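PDB 3O6Q: stage II sporulation protein SA, which acts as the membrane toxin of a type II toxin-antitoxin system, killing sporulating cells unless neutralised by its antitoxin SpoIISB, and is represented here by its predicted cytoplasmic part. Local coordinates for residues D61-T66 against L136-L141. Residues are numbered along the deposited sequence; the frame is centred on the assembly and turned at random.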
ATOM      1  N   ASP A  61     -13.891  -6.150  -3.105  1.00 40.95           N
ATOM      2  CA  ASP A  61     -14.978  -5.986  -4.048  1.00 43.90           C
ATOM      3  C   ASP A  61     -14.591  -5.194  -5.290  1.00 45.41           C
ATOM      4  O   ASP A  61     -15.057  -5.497  -6.378  1.00 49.15           O
ATOM      5  CB  ASP A  61     -16.153  -5.314  -3.378  1.00 44.75           C
ATOM      6  CG  ASP A  61     -16.867  -6.233  -2.424  1.00 48.42           C
ATOM      7  OD1 ASP A  61     -16.474  -7.432  -2.325  1.00 47.26           O
ATOM      8  OD2 ASP A  61     -17.803  -5.742  -1.728  1.00 52.90           O
ATOM      9  N   LYS A  62     -13.715  -4.209  -5.153  1.00 44.86           N
ATOM     10  CA  LYS A  62     -13.356  -3.399  -6.305  1.00 45.85           C
ATOM     11  C   LYS A  62     -12.054  -3.834  -7.025  1.00 44.89           C
ATOM     12  O   LYS A  62     -11.584  -3.136  -7.907  1.00 40.88           O
ATOM     13  CB  LYS A  62     -13.292  -1.940  -5.872  1.00 45.83           C
ATOM     14  CG  LYS A  62     -14.648  -1.365  -5.418  1.00 48.39           C
ATOM     15  CD  LYS A  62     -14.600   0.173  -5.398  1.00 52.33           C
ATOM     16  CE  LYS A  62     -15.942   0.844  -5.711  1.00 55.28           C
ATOM     17  NZ  LYS A  62     -15.795   2.368  -5.669  1.00 56.10           N
HETATM   18  N   MSE A  63     -11.534  -5.011  -6.683  1.00 44.40           N
HETATM   19  CA  MSE A  63     -10.241  -5.440  -7.116  1.00 45.43           C
HETATM   20  C   MSE A  63     -10.171  -6.810  -7.789  1.00 49.97           C
HETATM   21  O   MSE A  63      -9.065  -7.266  -8.151  1.00 56.97           O
HETATM   22  CB  MSE A  63      -9.297  -5.489  -5.918  1.00 45.78           C
HETATM   23  CG  MSE A  63      -8.764  -4.180  -5.440  1.00 45.94           C
HETATM   24 SE   MSE A  63      -7.566  -4.571  -3.979  1.00 52.52          SE
HETATM   25  CE  MSE A  63      -7.553  -2.842  -3.112  1.00 40.46           C
ATOM     26  N   ASN A  64     -11.274  -7.494  -7.996  1.00 48.16           N
ATOM     27  CA  ASN A  64     -11.138  -8.747  -8.753  1.00 52.37           C
ATOM     28  C   ASN A  64     -10.454  -9.851  -7.942  1.00 49.61           C
ATOM     29  O   ASN A  64      -9.540 -10.564  -8.432  1.00 45.69           O
ATOM     30  CB  ASN A  64     -10.400  -8.492 -10.091  1.00 56.01           C
ATOM     31  CG  ASN A  64     -11.206  -7.569 -11.036  1.00 65.73           C
ATOM     32  OD1 ASN A  64     -12.365  -7.849 -11.331  1.00 69.90           O
ATOM     33  ND2 ASN A  64     -10.597  -6.458 -11.480  1.00 66.03           N
ATOM     34  N   LEU A  65     -10.920  -9.950  -6.692  1.00 44.04           N
ATOM     35  CA  LEU A  65     -10.525 -10.962  -5.772  1.00 43.49           C
ATOM     36  C   LEU A  65     -11.548 -10.942  -4.622  1.00 44.94           C
ATOM     37  O   LEU A  65     -12.254  -9.955  -4.443  1.00 45.14           O
ATOM     38  CB  LEU A  65      -9.070 -10.724  -5.289  1.00 46.08           C
ATOM     39  CG  LEU A  65      -8.666  -9.556  -4.367  1.00 45.18           C
ATOM     40  CD1 LEU A  65      -8.588 -10.009  -2.930  1.00 44.81           C
ATOM     41  CD2 LEU A  65      -7.300  -8.972  -4.800  1.00 45.05           C
ATOM     42  N   THR A  66     -11.614 -12.025  -3.846  1.00 46.82           N
ATOM     43  CA  THR A  66     -12.532 -12.152  -2.721  1.00 49.41           C
ATOM     44  C   THR A  66     -11.730 -12.216  -1.426  1.00 49.91           C
ATOM     45  O   THR A  66     -10.785 -12.960  -1.333  1.00 51.45           O
ATOM     46  CB  THR A  66     -13.363 -13.446  -2.840  1.00 51.28           C
ATOM     47  OG1 THR A  66     -13.950 -13.522  -4.137  1.00 54.83           O
ATOM     48  CG2 THR A  66     -14.491 -13.494  -1.825  1.00 52.00           C
ATOM     49  N   LEU A 136       0.170  -7.969   1.816  1.00 32.86           N
ATOM     50  CA  LEU A 136       0.638  -6.670   2.314  1.00 31.43           C
ATOM     51  C   LEU A 136      -0.488  -5.659   2.341  1.00 32.24           C
ATOM     52  O   LEU A 136      -0.666  -4.979   3.324  1.00 33.63           O
ATOM     53  CB  LEU A 136       1.828  -6.190   1.491  1.00 30.21           C
ATOM     54  CG  LEU A 136       3.107  -7.040   1.744  1.00 31.29           C
ATOM     55  CD1 LEU A 136       4.320  -6.686   0.831  1.00 30.15           C
ATOM     56  CD2 LEU A 136       3.500  -6.957   3.253  1.00 29.94           C
ATOM     57  N   LEU A 137      -1.274  -5.586   1.271  1.00 32.77           N
ATOM     58  CA  LEU A 137      -2.357  -4.619   1.209  1.00 31.96           C
ATOM     59  C   LEU A 137      -3.415  -4.980   2.223  1.00 33.13           C
ATOM     60  O   LEU A 137      -3.911  -4.126   2.959  1.00 33.59           O
ATOM     61  CB  LEU A 137      -2.983  -4.575  -0.179  1.00 34.47           C
ATOM     62  CG  LEU A 137      -2.149  -3.872  -1.245  1.00 36.55           C
ATOM     63  CD1 LEU A 137      -2.767  -4.139  -2.601  1.00 38.56           C
ATOM     64  CD2 LEU A 137      -2.021  -2.370  -0.924  1.00 35.15           C
ATOM     65  N   PHE A 138      -3.808  -6.237   2.261  1.00 31.48           N
ATOM     66  CA  PHE A 138      -4.906  -6.557   3.128  1.00 31.77           C
ATOM     67  C   PHE A 138      -4.535  -6.536   4.589  1.00 33.43           C
ATOM     68  O   PHE A 138      -5.366  -6.170   5.402  1.00 33.24           O
ATOM     69  CB  PHE A 138      -5.615  -7.825   2.668  1.00 34.34           C
ATOM     70  CG  PHE A 138      -6.516  -7.561   1.469  1.00 33.73           C
ATOM     71  CD1 PHE A 138      -7.830  -7.177   1.660  1.00 35.27           C
ATOM     72  CD2 PHE A 138      -6.016  -7.553   0.200  1.00 32.06           C
ATOM     73  CE1 PHE A 138      -8.634  -6.854   0.583  1.00 36.31           C
ATOM     74  CE2 PHE A 138      -6.819  -7.220  -0.879  1.00 34.70           C
ATOM     75  CZ  PHE A 138      -8.116  -6.867  -0.693  1.00 35.00           C
ATOM     76  N   THR A 139      -3.269  -6.848   4.942  1.00 34.36           N
ATOM     77  CA  THR A 139      -2.858  -6.688   6.328  1.00 33.58           C
ATOM     78  C   THR A 139      -2.671  -5.216   6.698  1.00 31.81           C
ATOM     79  O   THR A 139      -2.993  -4.824   7.790  1.00 30.47           O
ATOM     80  CB  THR A 139      -1.648  -7.548   6.715  1.00 34.82           C
ATOM     81  OG1 THR A 139      -0.461  -7.168   5.968  1.00 36.74           O
ATOM     82  CG2 THR A 139      -2.003  -8.975   6.501  1.00 34.02           C
ATOM     83  N   SER A 140      -2.157  -4.411   5.789  1.00 32.23           N
ATOM     84  CA  SER A 140      -2.150  -2.955   5.970  1.00 35.09           C
ATOM     85  C   SER A 140      -3.476  -2.413   6.404  1.00 34.55           C
ATOM     86  O   SER A 140      -3.551  -1.561   7.280  1.00 38.08           O
ATOM     87  CB  SER A 140      -1.787  -2.265   4.659  1.00 38.43           C
ATOM     88  OG  SER A 140      -0.414  -2.539   4.373  1.00 45.12           O
ATOM     89  N   LEU A 141      -4.539  -2.915   5.811  1.00 33.34           N
ATOM     90  CA  LEU A 141      -5.872  -2.413   6.127  1.00 35.00           C
ATOM     91  C   LEU A 141      -6.313  -2.766   7.551  1.00 35.82           C
ATOM     92  O   LEU A 141      -6.951  -1.981   8.241  1.00 38.25           O
ATOM     93  CB  LEU A 141      -6.893  -2.990   5.132  1.00 35.22           C
ATOM     94  CG  LEU A 141      -7.066  -2.399   3.750  1.00 34.15           C
ATOM     95  CD1 LEU A 141      -7.930  -3.403   2.972  1.00 34.47           C
ATOM     96  CD2 LEU A 141      -7.750  -1.013   3.850  1.00 36.75           C
TER
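F138 points its ring from helix 132-148 at the loop of residues 61-66, and M63 and L65 receive it. The end of the ring furthest from its own backbone does the touching. Selenium SE of the selenomethionine M63 lies 4.0 Å from CZ of F138. Methyl CD1 of L65 is 3.9 Å from CZ of F138 and equally close to CE2. The two groups come from opposite sides of the ring plane, both obliquely. SE of M63 sits 5.1 Å from the centroid of the F138 ring, 67° off the ring normal. This is a Met-aromatic contact made by selenium. M63 turns CG beside the backbone N and is extended beyond it (chi2 -178°), which carries SE out of the loop to the phenyl group. In L65 the first torsion (chi1 70°) helps bring CD1 to the side of the F138 ring away from SE of M63. L137 stands further off, with CD1 5.0 Å from CE of M63.

The domain is GAF-like: an antiparallel sheet flanked by helices. The loop joins helix 45-61 to strand 66-71 at the edge of that sheet. F138 also packs on L56 and A60 of helix 45-61 and on L124 of strand 118-125. Its ring is therefore buried where helix, loop and sheet meet, near the centre of the chain.

Within helix 132-148, OG of S140 donates back one turn to O of L136 at 2.7 Å. The same carbonyl accepts the helical N-H of S140, from the opposite face of its plane. L137 and S140 touch Y29 of helix 7-35. L137 also packs on L26 of the second subunit and S140 on its Q30.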